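Local coordinates for SUMO-1 cysteine protease S273R (African swine fever virus pig/Kenya/KEN-50/1950, PDB 6LJ9), which is a cysteine protease that probably matures the viral pp220 and pp62 polyproteins into core-shell proteins and probably also dampens host innate immune responses, at residues V51-A56 and K70-R75. Residues are numbered along the deposited sequence; the frame is centred on the assembly and turned at random.
Sequences VITHPA and KELETR
In the small helical N-terminal part of the protease, away from the active site, the type I turn from Val51 to His54 packs against helix 68-75 through Ile52, Thr53 and Leu72. The turn joins helix 48-51 to helix 55-64, and Ile52 and Thr53 occupy its two middle positions. Ile52 and Leu72 run past each other in opposite directions, with Ile52 CD1 3.6 Å from Leu72 CD2 and also against Leu72 CG. Ile52 CG1 sits between the backbone N and the carbonyl carbon (chi1 63°), and chi2 of 180° extends CD1 to the Leu72 side chain. Thr53 crosses Leu72 at about a right angle and gives only its methyl, CG2 lying 3.7 Å from Leu72 CD1. The two branches of Leu72 are thus shared out, CD2 to Ile52 and CD1 to Thr53. Thr53 OG1 is tied back to the carbonyls of Ser49 and Cys50, which is consistent with the rotation that turns CG2 to Leu72. On the helix, Glu71 CG lies 4.4 Å from Ile52 CD1, a looser contact, while the carboxylate OE2 of Glu71 accepts from Ser26 N. Beyond the turn, His54 N-caps helix 55-64: Ala56 N donates to His54 ND1 over 3.0 Å, the donor tilted 20° out of the imidazole plane, and Pro55 CD lies over one face of that ring, toward its rim.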
# COMPACT_ATOMS: atom_id res chain seq x y z
N VAL B 51 -7.98 -31.50 4.62
CA VAL B 51 -8.55 -32.39 3.61
C VAL B 51 -7.54 -32.65 2.50
O VAL B 51 -7.24 -33.80 2.16
CB VAL B 51 -9.86 -31.82 3.06
CG1 VAL B 51 -10.35 -32.65 1.89
CG2 VAL B 51 -10.92 -31.76 4.15
N ILE B 52 -7.00 -31.57 1.92
CA ILE B 52 -6.08 -31.71 0.79
C ILE B 52 -4.70 -32.19 1.20
O ILE B 52 -3.82 -32.33 0.33
CB ILE B 52 -5.96 -30.38 0.01
CG1 ILE B 52 -5.37 -29.28 0.89
CG2 ILE B 52 -7.32 -29.96 -0.54
CD1 ILE B 52 -5.22 -27.95 0.17
N THR B 53 -4.47 -32.44 2.49
CA THR B 53 -3.27 -33.13 2.94
C THR B 53 -3.56 -34.56 3.38
O THR B 53 -2.62 -35.29 3.73
CB THR B 53 -2.61 -32.36 4.09
OG1 THR B 53 -3.56 -32.16 5.15
CG2 THR B 53 -2.09 -31.02 3.61
N HIS B 54 -4.83 -34.97 3.38
CA HIS B 54 -5.17 -36.34 3.72
C HIS B 54 -4.63 -37.29 2.65
O HIS B 54 -4.71 -36.99 1.45
CB HIS B 54 -6.69 -36.49 3.84
CG HIS B 54 -7.13 -37.78 4.44
ND1 HIS B 54 -7.19 -38.96 3.72
CD2 HIS B 54 -7.54 -38.09 5.69
CE1 HIS B 54 -7.62 -39.93 4.51
NE2 HIS B 54 -7.84 -39.43 5.71
N PRO B 55 -4.07 -38.43 3.05
CA PRO B 55 -3.46 -39.34 2.06
C PRO B 55 -4.44 -39.87 1.03
O PRO B 55 -4.05 -40.11 -0.12
CB PRO B 55 -2.87 -40.46 2.92
CG PRO B 55 -3.63 -40.39 4.21
CD PRO B 55 -3.92 -38.94 4.42
N ALA B 56 -5.71 -40.06 1.40
CA ALA B 56 -6.70 -40.52 0.43
C ALA B 56 -7.01 -39.44 -0.60
O ALA B 56 -7.22 -39.74 -1.78
CB ALA B 56 -7.97 -40.97 1.14
N LYS B 70 0.49 -26.80 -4.94
CA LYS B 70 0.39 -25.40 -5.33
C LYS B 70 -0.80 -24.72 -4.66
O LYS B 70 -0.76 -23.50 -4.43
CB LYS B 70 0.30 -25.27 -6.85
CG LYS B 70 0.54 -23.87 -7.36
CD LYS B 70 0.90 -23.87 -8.84
CE LYS B 70 1.40 -22.50 -9.28
NZ LYS B 70 2.56 -22.06 -8.46
N GLU B 71 -1.85 -25.48 -4.35
CA GLU B 71 -2.98 -24.91 -3.63
C GLU B 71 -2.59 -24.52 -2.21
O GLU B 71 -3.03 -23.48 -1.70
CB GLU B 71 -4.15 -25.90 -3.61
CG GLU B 71 -5.51 -25.28 -3.34
CD GLU B 71 -6.20 -24.82 -4.61
OE1 GLU B 71 -5.55 -24.81 -5.67
OE2 GLU B 71 -7.40 -24.48 -4.54
N LEU B 72 -1.76 -25.34 -1.57
CA LEU B 72 -1.31 -25.03 -0.21
C LEU B 72 -0.35 -23.85 -0.18
O LEU B 72 -0.36 -23.08 0.78
CB LEU B 72 -0.64 -26.26 0.40
CG LEU B 72 -1.55 -27.41 0.86
CD1 LEU B 72 -0.73 -28.66 1.11
CD2 LEU B 72 -2.31 -27.00 2.12
N GLU B 73 0.48 -23.69 -1.22
CA GLU B 73 1.48 -22.62 -1.20
C GLU B 73 0.91 -21.28 -1.64
O GLU B 73 1.44 -20.24 -1.26
CB GLU B 73 2.66 -22.99 -2.10
CG GLU B 73 3.41 -24.25 -1.68
CD GLU B 73 4.74 -24.39 -2.39
OE1 GLU B 73 5.78 -24.09 -1.77
OE2 GLU B 73 4.75 -24.80 -3.57
N THR B 74 -0.16 -21.28 -2.44
CA THR B 74 -0.66 -20.05 -3.03
C THR B 74 -1.98 -19.55 -2.45
O THR B 74 -2.25 -18.35 -2.52
CB THR B 74 -0.85 -20.22 -4.55
OG1 THR B 74 -1.79 -21.27 -4.81
CG2 THR B 74 0.48 -20.56 -5.21
N ARG B 75 -2.80 -20.43 -1.87
CA ARG B 75 -4.10 -20.04 -1.37
C ARG B 75 -4.30 -20.30 0.12
O ARG B 75 -5.38 -20.02 0.64
CB ARG B 75 -5.21 -20.76 -2.16
CG ARG B 75 -5.23 -20.42 -3.64
CD ARG B 75 -6.46 -20.99 -4.32
NE ARG B 75 -7.69 -20.43 -3.79
CZ ARG B 75 -8.32 -19.38 -4.31
NH1 ARG B 75 -7.83 -18.77 -5.38
NH2 ARG B 75 -9.44 -18.93 -3.75